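Local coordinates for m3DLH protein (Halieaceae bacterium, PDB 7JKA) that probably hydrolyses dienelactones or related esters as an alpha/beta-hydrolase of the dienelactone hydrolase family, with possible phosphotriesterase activity, at residues F28-W34 / Y70-D76; W104-R109 / E140-A146; R170-L174 / L245-V249. All blocks are in the same frame, centred on the assembly; numbering follows the deposited sequence.

How the contacts relate
The three contacts lie on one alpha/beta-hydrolase framework, a central beta-sheet covered by helices. Contact 1 is within the sheet, contact 2 joins two covering helices, and contact 3 lays the C-terminal helix on strand 172-178. The centres of contacts 1 and 2 are about 16 Å apart, those of 2 and 3 about 17 Å, and those of 1 and 3 about 20 Å. Phe28 of contact 1 packs on Leu107 of contact 2, and Tyr70 touches Phe246 of contact 3. Gly145 O of contact 2 and Arg170 NH2 of contact 3 are 3.0 Å apart, a probable hydrogen bond. Helix 133-143 starts within a probable nucleophile elbow (Gly130, Cys132, Gly134); the Trp104 side chain lies near these residues without touching them.

Contact 1: residues F28-W34 / Y70-D76; sequences FVGELHW and YAALAAD
Asp76 binds the start of strand 27-35 through its carboxylate. Its OD2 accepts a hydrogen bond from Val29 N at 2.9 Å, on the anti lone pair. Gly81 N also donates to this oxygen, while OD1 takes the amides of His78 and Gly79. The carboxylate is thus held by four backbone N-H groups. With CG anti to the backbone N (chi1 174°), it reaches across to the neighbouring strand.

Four backbone bonds continue the pairing. Glu31 and Ala74 form one antiparallel hydrogen-bonded pair, and His33 and Ala72 form the next. The bond from His33 N to Ala72 O is 2.8 Å long and nearly straight. Leu32 and Leu73 make the non-hydrogen-bonded pair between them. On the face of Glu31 and His33, His33 NE2 donates to Glu31 OE1 at 2.7 Å, on the anti side and 33° out of the carboxylate plane.

Packing follows the strands. Leu32 CD1 lies 4.2 Å from Leu73 CB, and both leucines meet Leu115 of helix 101-116. On the other face, His33 and Ala72 lie under helix 56-67. The Phe28 ring stands almost perpendicular to the Asp76 carboxylate, its CD1 3.4 Å from Asp76 O. Gly30 CA passes 3.2 Å from Ala74 O, where a side-chain carbon would clash.

The buried charge of Asp76 is therefore met by peptide N-H groups, which probably favour its ionised form and tie the loop after strand 71-74 to the sheet.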
loop_
_atom_site.group_PDB
_atom_site.type_symbol
_atom_site.label_atom_id
_atom_site.label_comp_id
_atom_site.label_asym_id
_atom_site.label_seq_id
_atom_site.Cartn_x
_atom_site.Cartn_y
_atom_site.Cartn_z
ATOM N N PHE A 28 8.422 -6.662 13.971
ATOM C CA PHE A 28 8.401 -5.645 12.931
ATOM C C PHE A 28 8.698 -4.276 13.524
ATOM O O PHE A 28 8.430 -4.020 14.704
ATOM C CB PHE A 28 7.031 -5.585 12.228
ATOM C CG PHE A 28 6.661 -6.850 11.521
ATOM C CD1 PHE A 28 7.234 -7.164 10.290
ATOM C CD2 PHE A 28 5.740 -7.726 12.069
ATOM C CE1 PHE A 28 6.917 -8.350 9.641
ATOM C CE2 PHE A 28 5.418 -8.930 11.418
ATOM C CZ PHE A 28 5.996 -9.228 10.195
ATOM N N VAL A 29 9.261 -3.403 12.696
ATOM C CA VAL A 29 9.626 -2.051 13.107
ATOM C C VAL A 29 9.119 -1.116 12.025
ATOM O O VAL A 29 9.690 -1.073 10.928
ATOM C CB VAL A 29 11.134 -1.894 13.313
ATOM C CG1 VAL A 29 11.423 -0.520 13.886
ATOM C CG2 VAL A 29 11.667 -3.002 14.242
ATOM N N GLY A 30 8.028 -0.405 12.321
ATOM C CA GLY A 30 7.454 0.565 11.423
ATOM C C GLY A 30 7.687 1.976 11.926
ATOM O O GLY A 30 8.452 2.216 12.866
ATOM N N GLU A 31 7.022 2.916 11.271
ATOM C CA GLU A 31 7.190 4.322 11.602
ATOM C C GLU A 31 5.860 5.035 11.416
ATOM O O GLU A 31 5.277 4.992 10.324
ATOM C CB GLU A 31 8.299 4.940 10.738
ATOM C CG GLU A 31 8.714 6.332 11.158
ATOM C CD GLU A 31 9.931 6.802 10.395
ATOM O OE1 GLU A 31 9.778 7.219 9.249
ATOM O OE2 GLU A 31 11.057 6.747 10.943
ATOM N N LEU A 32 5.372 5.674 12.478
ATOM C CA LEU A 32 4.125 6.431 12.434
ATOM C C LEU A 32 4.458 7.890 12.187
ATOM O O LEU A 32 5.334 8.442 12.858
ATOM C CB LEU A 32 3.317 6.301 13.733
ATOM C CG LEU A 32 1.948 6.996 13.685
ATOM C CD1 LEU A 32 0.924 6.104 12.948
ATOM C CD2 LEU A 32 1.425 7.390 15.056
ATOM N N HIS A 33 3.769 8.500 11.219
ATOM C CA HIS A 33 3.858 9.926 10.922
ATOM C C HIS A 33 2.517 10.575 11.198
ATOM O O HIS A 33 1.475 10.039 10.819
ATOM C CB HIS A 33 4.263 10.164 9.458
ATOM C CG HIS A 33 5.664 9.732 9.157
ATOM N ND1 HIS A 33 6.657 10.625 8.822
ATOM C CD2 HIS A 33 6.237 8.503 9.158
ATOM C CE1 HIS A 33 7.790 9.963 8.649
ATOM N NE2 HIS A 33 7.558 8.676 8.824
ATOM N N TRP A 34 2.534 11.725 11.869
ATOM C CA TRP A 34 1.281 12.394 12.180
ATOM C C TRP A 34 1.570 13.878 12.345
ATOM O O TRP A 34 2.720 14.289 12.507
ATOM C CB TRP A 34 0.612 11.786 13.424
ATOM C CG TRP A 34 1.230 12.205 14.727
ATOM C CD1 TRP A 34 0.747 13.166 15.573
ATOM C CD2 TRP A 34 2.438 11.705 15.336
ATOM N NE1 TRP A 34 1.572 13.292 16.669
ATOM C CE2 TRP A 34 2.620 12.416 16.543
ATOM C CE3 TRP A 34 3.389 10.731 14.976
ATOM C CZ2 TRP A 34 3.699 12.189 17.394
ATOM C CZ3 TRP A 34 4.473 10.525 15.832
ATOM C CH2 TRP A 34 4.611 11.237 17.025
ATOM N N TYR A 70 -3.614 13.123 8.125
ATOM C CA TYR A 70 -3.801 11.721 8.474
ATOM C C TYR A 70 -2.716 11.279 9.457
ATOM O O TYR A 70 -1.733 11.977 9.682
ATOM C CB TYR A 70 -3.771 10.840 7.228
ATOM C CG TYR A 70 -4.709 11.298 6.136
ATOM C CD1 TYR A 70 -5.996 11.724 6.432
ATOM C CD2 TYR A 70 -4.296 11.322 4.825
ATOM C CE1 TYR A 70 -6.842 12.138 5.448
ATOM C CE2 TYR A 70 -5.138 11.742 3.825
ATOM C CZ TYR A 70 -6.406 12.138 4.145
ATOM O OH TYR A 70 -7.270 12.562 3.164
ATOM N N ALA A 71 -2.914 10.102 10.045
ATOM C CA ALA A 71 -1.884 9.390 10.795
ATOM C C ALA A 71 -1.512 8.187 9.958
ATOM O O ALA A 71 -2.374 7.361 9.672
ATOM C CB ALA A 71 -2.399 8.944 12.168
ATOM N N ALA A 72 -0.250 8.107 9.534
ATOM C CA ALA A 72 0.167 7.137 8.541
ATOM C C ALA A 72 1.257 6.250 9.126
ATOM O O ALA A 72 2.279 6.748 9.605
ATOM C CB ALA A 72 0.650 7.864 7.279
ATOM N N LEU A 73 1.047 4.930 9.061
ATOM C CA LEU A 73 2.043 3.964 9.517
ATOM C C LEU A 73 2.769 3.406 8.301
ATOM O O LEU A 73 2.177 2.664 7.508
ATOM C CB LEU A 73 1.386 2.839 10.311
ATOM C CG LEU A 73 2.385 1.801 10.849
ATOM C CD1 LEU A 73 3.154 2.391 12.006
ATOM C CD2 LEU A 73 1.684 0.523 11.299
ATOM N N ALA A 74 4.041 3.750 8.160
ATOM C CA ALA A 74 4.894 3.081 7.185
ATOM C C ALA A 74 5.234 1.690 7.725
ATOM O O ALA A 74 5.846 1.565 8.794
ATOM C CB ALA A 74 6.146 3.921 6.945
ATOM N N ALA A 75 4.844 0.656 6.996
ATOM C CA ALA A 75 4.920 -0.715 7.476
ATOM C C ALA A 75 6.219 -1.408 7.081
ATOM O O ALA A 75 6.820 -1.128 6.037
ATOM C CB ALA A 75 3.757 -1.543 6.929
ATOM N N ASP A 76 6.611 -2.364 7.916
ATOM C CA ASP A 76 7.786 -3.204 7.702
ATOM C C ASP A 76 7.331 -4.514 7.052
ATOM O O ASP A 76 6.503 -5.225 7.624
ATOM C CB ASP A 76 8.425 -3.420 9.079
ATOM C CG ASP A 76 9.600 -4.393 9.087
ATOM O OD1 ASP A 76 10.042 -4.882 8.028
ATOM O OD2 ASP A 76 10.093 -4.646 10.208
#

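Contact 2: residues W104-R109 / E140-A146; sequences WRALAR and ELARSGA
Glu140 turns its CG away from its own carbonyl carbon (chi1 -72°), which puts CG over the indole of Trp104. The bend at chi2 (-59°) then turns the carboxylate to Arg105. The Arg105 chain is extended from CG to NE and meets that carboxylate side-on. NE and NH2 both donate to Glu140 OE1, each at 2.9 Å. The oxygen lies in the guanidinium plane, but both nitrogens come from the same face of the carboxylate, about 45° above it. Arg101 NE adds a further salt bridge to OE1, and Asp165 is a second partner of Arg105 NH2.

The other oxygen, Glu140 OE2, takes Arg143 NH1 at 2.9 Å, nearly along its C-O axis. Arg143 NH2 bonds to Leu159 O and forms a salt bridge with Glu195. The Glu140 carboxylate is thus shared among several arginines, whose positive charge would probably stabilise it as an anion. An alanine in place of Arg105 would probably leave Glu140 OE1 and Asp165 each short of a cationic partner.

Glu140 CG sits 3.5 Å from the centroid of the six-membered ring of Trp104, almost on its normal, a CH-pi contact. Trp104 NE1 bonds to Thr137. These residues join helix 101-116 to helix 133-143, two helices of the alpha/beta-hydrolase fold; the second begins within the probable nucleophile elbow.

Further along, Ala108 CB meets Leu141 CB at 4.1 Å, and Leu141 CD1 lies 3.8 Å from Arg109 CA. Helix 133-143 gives way to a Schellman motif at Gly145, while Ser144 OG returns to Leu141 O. The Arg109 guanidinium places one face over Ala146 CA, and its NH2 donates to a water at 2.9 Å that bonds weakly to Ser144 O.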
loop_
_atom_site.group_PDB
_atom_site.type_symbol
_atom_site.label_atom_id
_atom_site.label_comp_id
_atom_site.label_asym_id
_atom_site.label_seq_id
_atom_site.Cartn_x
_atom_site.Cartn_y
_atom_site.Cartn_z
ATOM N N TRP A 104 1.494 -13.731 4.666
ATOM C CA TRP A 104 1.484 -12.427 4.031
ATOM C C TRP A 104 0.383 -11.563 4.615
ATOM O O TRP A 104 0.612 -10.408 4.972
ATOM C CB TRP A 104 1.302 -12.654 2.536
ATOM C CG TRP A 104 1.481 -11.487 1.623
ATOM C CD1 TRP A 104 1.945 -10.258 1.921
ATOM C CD2 TRP A 104 1.170 -11.489 0.230
ATOM N NE1 TRP A 104 1.935 -9.461 0.782
ATOM C CE2 TRP A 104 1.485 -10.217 -0.271
ATOM C CE3 TRP A 104 0.676 -12.464 -0.640
ATOM C CZ2 TRP A 104 1.285 -9.871 -1.619
ATOM C CZ3 TRP A 104 0.495 -12.136 -1.975
ATOM C CH2 TRP A 104 0.806 -10.859 -2.449
ATOM N N ARG A 105 -0.818 -12.127 4.739
ATOM C CA ARG A 105 -1.926 -11.348 5.282
ATOM C C ARG A 105 -1.719 -11.054 6.754
ATOM O O ARG A 105 -2.130 -9.994 7.222
ATOM C CB ARG A 105 -3.239 -12.087 5.049
ATOM C CG ARG A 105 -3.609 -12.063 3.571
ATOM C CD ARG A 105 -4.667 -13.066 3.190
ATOM N NE ARG A 105 -4.873 -13.012 1.738
ATOM C CZ ARG A 105 -5.990 -13.360 1.112
ATOM N NH1 ARG A 105 -7.050 -13.770 1.803
ATOM N NH2 ARG A 105 -6.053 -13.252 -0.221
ATOM N N ALA A 106 -1.032 -11.940 7.477
ATOM C CA ALA A 106 -0.804 -11.708 8.898
ATOM C C ALA A 106 0.120 -10.525 9.139
ATOM O O ALA A 106 -0.104 -9.754 10.083
ATOM C CB ALA A 106 -0.230 -12.965 9.539
ATOM N N LEU A 107 1.185 -10.380 8.343
ATOM C CA LEU A 107 2.049 -9.219 8.532
ATOM C C LEU A 107 1.342 -7.933 8.102
ATOM O O LEU A 107 1.621 -6.859 8.647
ATOM C CB LEU A 107 3.389 -9.409 7.802
ATOM C CG LEU A 107 3.511 -9.352 6.280
ATOM C CD1 LEU A 107 3.538 -7.923 5.769
ATOM C CD2 LEU A 107 4.784 -10.149 5.868
ATOM N N ALA A 108 0.435 -8.017 7.117
ATOM C CA ALA A 108 -0.322 -6.828 6.722
ATOM C C ALA A 108 -1.351 -6.458 7.788
ATOM O O ALA A 108 -1.501 -5.286 8.149
ATOM C CB ALA A 108 -1.011 -7.076 5.387
ATOM N N ARG A 109 -2.034 -7.462 8.334
ATOM C CA ARG A 109 -3.008 -7.200 9.385
ATOM C C ARG A 109 -2.328 -6.697 10.658
ATOM O O ARG A 109 -2.894 -5.855 11.372
ATOM C CB ARG A 109 -3.818 -8.469 9.644
ATOM C CG ARG A 109 -5.151 -8.205 10.270
ATOM C CD ARG A 109 -6.285 -8.861 9.499
ATOM N NE ARG A 109 -7.547 -8.398 10.052
ATOM C CZ ARG A 109 -8.716 -8.999 9.887
ATOM N NH1 ARG A 109 -9.796 -8.478 10.462
ATOM N NH2 ARG A 109 -8.806 -10.124 9.179
ATOM N N GLU A 140 -4.138 -7.692 -0.628
ATOM C CA GLU A 140 -4.284 -8.890 0.195
ATOM C C GLU A 140 -4.960 -8.566 1.517
ATOM O O GLU A 140 -5.804 -9.331 2.002
ATOM C CB GLU A 140 -2.920 -9.531 0.468
ATOM C CG GLU A 140 -2.322 -10.221 -0.751
ATOM C CD GLU A 140 -3.215 -11.309 -1.298
ATOM O OE1 GLU A 140 -3.336 -12.376 -0.661
ATOM O OE2 GLU A 140 -3.782 -11.104 -2.392
ATOM N N LEU A 141 -4.624 -7.411 2.096
ATOM C CA LEU A 141 -5.255 -6.992 3.342
ATOM C C LEU A 141 -6.738 -6.744 3.132
ATOM O O LEU A 141 -7.567 -7.178 3.933
ATOM C CB LEU A 141 -4.583 -5.723 3.862
ATOM C CG LEU A 141 -5.128 -5.136 5.180
ATOM C CD1 LEU A 141 -5.008 -6.145 6.330
ATOM C CD2 LEU A 141 -4.340 -3.856 5.502
ATOM N N ALA A 142 -7.099 -6.097 2.023
ATOM C CA ALA A 142 -8.518 -5.922 1.736
ATOM C C ALA A 142 -9.220 -7.254 1.538
ATOM O O ALA A 142 -10.332 -7.460 2.043
ATOM C CB ALA A 142 -8.679 -5.046 0.496
ATOM N N ARG A 143 -8.580 -8.170 0.803
ATOM C CA ARG A 143 -9.188 -9.474 0.530
ATOM C C ARG A 143 -9.404 -10.271 1.807
ATOM O O ARG A 143 -10.335 -11.091 1.885
ATOM C CB ARG A 143 -8.287 -10.252 -0.424
ATOM C CG ARG A 143 -8.391 -9.792 -1.873
ATOM C CD ARG A 143 -7.308 -10.454 -2.722
ATOM N NE ARG A 143 -7.549 -10.272 -4.155
ATOM C CZ ARG A 143 -6.645 -10.556 -5.090
ATOM N NH1 ARG A 143 -5.452 -11.028 -4.748
ATOM N NH2 ARG A 143 -6.946 -10.412 -6.368
ATOM N N SER A 144 -8.561 -10.044 2.815
ATOM C CA SER A 144 -8.707 -10.763 4.084
ATOM C C SER A 144 -9.975 -10.371 4.822
ATOM O O SER A 144 -10.369 -11.060 5.781
ATOM C CB SER A 144 -7.499 -10.492 4.982
ATOM O OG SER A 144 -7.637 -9.240 5.646
ATOM N N GLY A 145 -10.618 -9.283 4.405
ATOM C CA GLY A 145 -11.828 -8.828 5.059
ATOM C C GLY A 145 -11.596 -7.820 6.149
ATOM O O GLY A 145 -12.494 -7.592 6.972
ATOM N N ALA A 146 -10.418 -7.209 6.182
ATOM C CA ALA A 146 -10.112 -6.198 7.177
ATOM C C ALA A 146 -11.017 -4.979 7.016
ATOM O O ALA A 146 -11.534 -4.673 5.927
ATOM C CB ALA A 146 -8.637 -5.803 7.069
HETATM O O HOH W 1 -11.596 -10.907 8.868
#

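Contact 3: residues R170-L174 / L245-V249; sequences RGRVL and LFDEV
Arg172 and Glu248 meet with their side chains crossing at a slant, the guanidinium and carboxylate planes 43° apart. Only one arginine nitrogen makes the salt bridge between them. NH1 donates to Glu248 OE2, but their 2.5 Å spacing is implausibly short, so the exact length is doubtful. The oxygen stays close to the guanidinium plane, at the edge of the group. NH1 approaches OE2 on its anti side, tilted out of the carboxylate plane.

Val249 takes a different side of the same arginine. The two side chains run past each other in opposite directions. The valine CG2 branch packs 3.6 Å from Arg172 CD and lies over one face of the guanidinium. Arg172 reaches this position with an extended chain, its CG anti to the carbonyl carbon (chi1 -51°). Its aliphatic part therefore covers Val249 while its end pairs with the glutamate.

Deeper in, Leu245 bridges two strand residues with its two methyls. CD1 lies 4.1 Å from Arg172 CB, and CD2 lies 3.8 Å from Leu174 CB. Val152 of strand 150-154 and Gln204 of strand 203-208 also touch both leucines. The contact thus passes from a charged outer edge to an apolar inner side.

Strand 172-174 and helix segment 245-249 run nearly antiparallel, 173° apart, with their axes 10.4 Å from each other. This is the helix-on-sheet layering of the alpha/beta-hydrolase fold, in which the C-terminal helix covers parallel strands of the central sheet.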
loop_
_atom_site.group_PDB
_atom_site.type_symbol
_atom_site.label_atom_id
_atom_site.label_comp_id
_atom_site.label_asym_id
_atom_site.label_seq_id
_atom_site.Cartn_x
_atom_site.Cartn_y
_atom_site.Cartn_z
ATOM N N ARG A 170 -14.169 -4.760 1.690
ATOM C CA ARG A 170 -15.160 -3.895 2.300
ATOM C C ARG A 170 -14.983 -2.429 1.946
ATOM O O ARG A 170 -15.916 -1.647 2.157
ATOM C CB ARG A 170 -15.128 -4.072 3.812
ATOM C CG ARG A 170 -15.391 -5.524 4.150
ATOM C CD ARG A 170 -14.969 -5.850 5.533
ATOM N NE ARG A 170 -15.625 -4.954 6.465
ATOM C CZ ARG A 170 -15.466 -5.050 7.777
ATOM N NH1 ARG A 170 -16.085 -4.206 8.587
ATOM N NH2 ARG A 170 -14.690 -6.007 8.265
ATOM N N GLY A 171 -13.836 -2.043 1.388
ATOM C CA GLY A 171 -13.554 -0.661 1.086
ATOM C C GLY A 171 -13.671 -0.340 -0.394
ATOM O O GLY A 171 -13.914 -1.199 -1.235
ATOM N N ARG A 172 -13.491 0.945 -0.686
ATOM C CA ARG A 172 -13.435 1.393 -2.071
ATOM C C ARG A 172 -12.017 1.214 -2.590
ATOM O O ARG A 172 -11.049 1.536 -1.891
ATOM C CB ARG A 172 -13.858 2.861 -2.156
ATOM C CG ARG A 172 -15.189 3.061 -1.429
ATOM C CD ARG A 172 -15.686 4.481 -1.413
ATOM N NE ARG A 172 -16.717 4.586 -0.383
ATOM C CZ ARG A 172 -17.554 5.601 -0.252
ATOM N NH1 ARG A 172 -17.503 6.625 -1.097
ATOM N NH2 ARG A 172 -18.444 5.586 0.731
ATOM N N VAL A 173 -11.891 0.675 -3.798
ATOM C CA VAL A 173 -10.604 0.249 -4.347
ATOM C C VAL A 173 -10.257 1.168 -5.506
ATOM O O VAL A 173 -11.112 1.430 -6.359
ATOM C CB VAL A 173 -10.638 -1.212 -4.828
ATOM C CG1 VAL A 173 -9.321 -1.545 -5.529
ATOM C CG2 VAL A 173 -10.870 -2.150 -3.671
ATOM N N LEU A 174 -9.027 1.682 -5.520
ATOM C CA LEU A 174 -8.490 2.439 -6.653
ATOM C C LEU A 174 -7.121 1.886 -7.017
ATOM O O LEU A 174 -6.209 1.898 -6.187
ATOM C CB LEU A 174 -8.378 3.930 -6.318
ATOM C CG LEU A 174 -7.602 4.766 -7.346
ATOM C CD1 LEU A 174 -8.319 4.830 -8.689
ATOM C CD2 LEU A 174 -7.434 6.145 -6.799
ATOM N N LEU A 245 -10.279 10.283 -3.434
ATOM C CA LEU A 245 -10.977 9.124 -2.877
ATOM C C LEU A 245 -11.030 9.203 -1.360
ATOM O O LEU A 245 -12.086 8.990 -0.751
ATOM C CB LEU A 245 -10.292 7.826 -3.306
ATOM C CG LEU A 245 -10.981 6.541 -2.825
ATOM C CD1 LEU A 245 -12.421 6.462 -3.333
ATOM C CD2 LEU A 245 -10.195 5.324 -3.281
ATOM N N PHE A 246 -9.900 9.533 -0.737
ATOM C CA PHE A 246 -9.878 9.672 0.718
ATOM C C PHE A 246 -10.859 10.745 1.182
ATOM O O PHE A 246 -11.583 10.546 2.167
ATOM C CB PHE A 246 -8.467 10.004 1.185
ATOM C CG PHE A 246 -7.507 8.831 1.141
ATOM C CD1 PHE A 246 -7.912 7.571 0.712
ATOM C CD2 PHE A 246 -6.181 9.018 1.491
ATOM C CE1 PHE A 246 -7.009 6.501 0.681
ATOM C CE2 PHE A 246 -5.272 7.950 1.473
ATOM C CZ PHE A 246 -5.681 6.707 1.068
ATOM N N ASP A 247 -10.907 11.886 0.480
ATOM C CA ASP A 247 -11.835 12.947 0.880
ATOM C C ASP A 247 -13.273 12.457 0.815
ATOM O O ASP A 247 -14.105 12.781 1.675
ATOM C CB ASP A 247 -11.672 14.169 -0.029
ATOM C CG ASP A 247 -10.450 14.979 0.281
ATOM O OD1 ASP A 247 -9.781 14.714 1.304
ATOM O OD2 ASP A 247 -10.153 15.897 -0.511
ATOM N N GLU A 248 -13.588 11.685 -0.223
ATOM C CA GLU A 248 -14.929 11.141 -0.375
ATOM C C GLU A 248 -15.290 10.250 0.807
ATOM O O GLU A 248 -16.388 10.353 1.375
ATOM C CB GLU A 248 -14.982 10.375 -1.698
ATOM C CG GLU A 248 -16.299 9.783 -2.068
ATOM C CD GLU A 248 -16.136 8.818 -3.230
ATOM O OE1 GLU A 248 -15.944 9.279 -4.378
ATOM O OE2 GLU A 248 -16.167 7.596 -2.981
ATOM N N VAL A 249 -14.356 9.390 1.207
ATOM C CA VAL A 249 -14.615 8.400 2.244
ATOM C C VAL A 249 -14.542 9.017 3.635
ATOM O O VAL A 249 -15.360 8.693 4.508
ATOM C CB VAL A 249 -13.624 7.230 2.087
ATOM C CG1 VAL A 249 -13.839 6.204 3.209
ATOM C CG2 VAL A 249 -13.781 6.590 0.727
#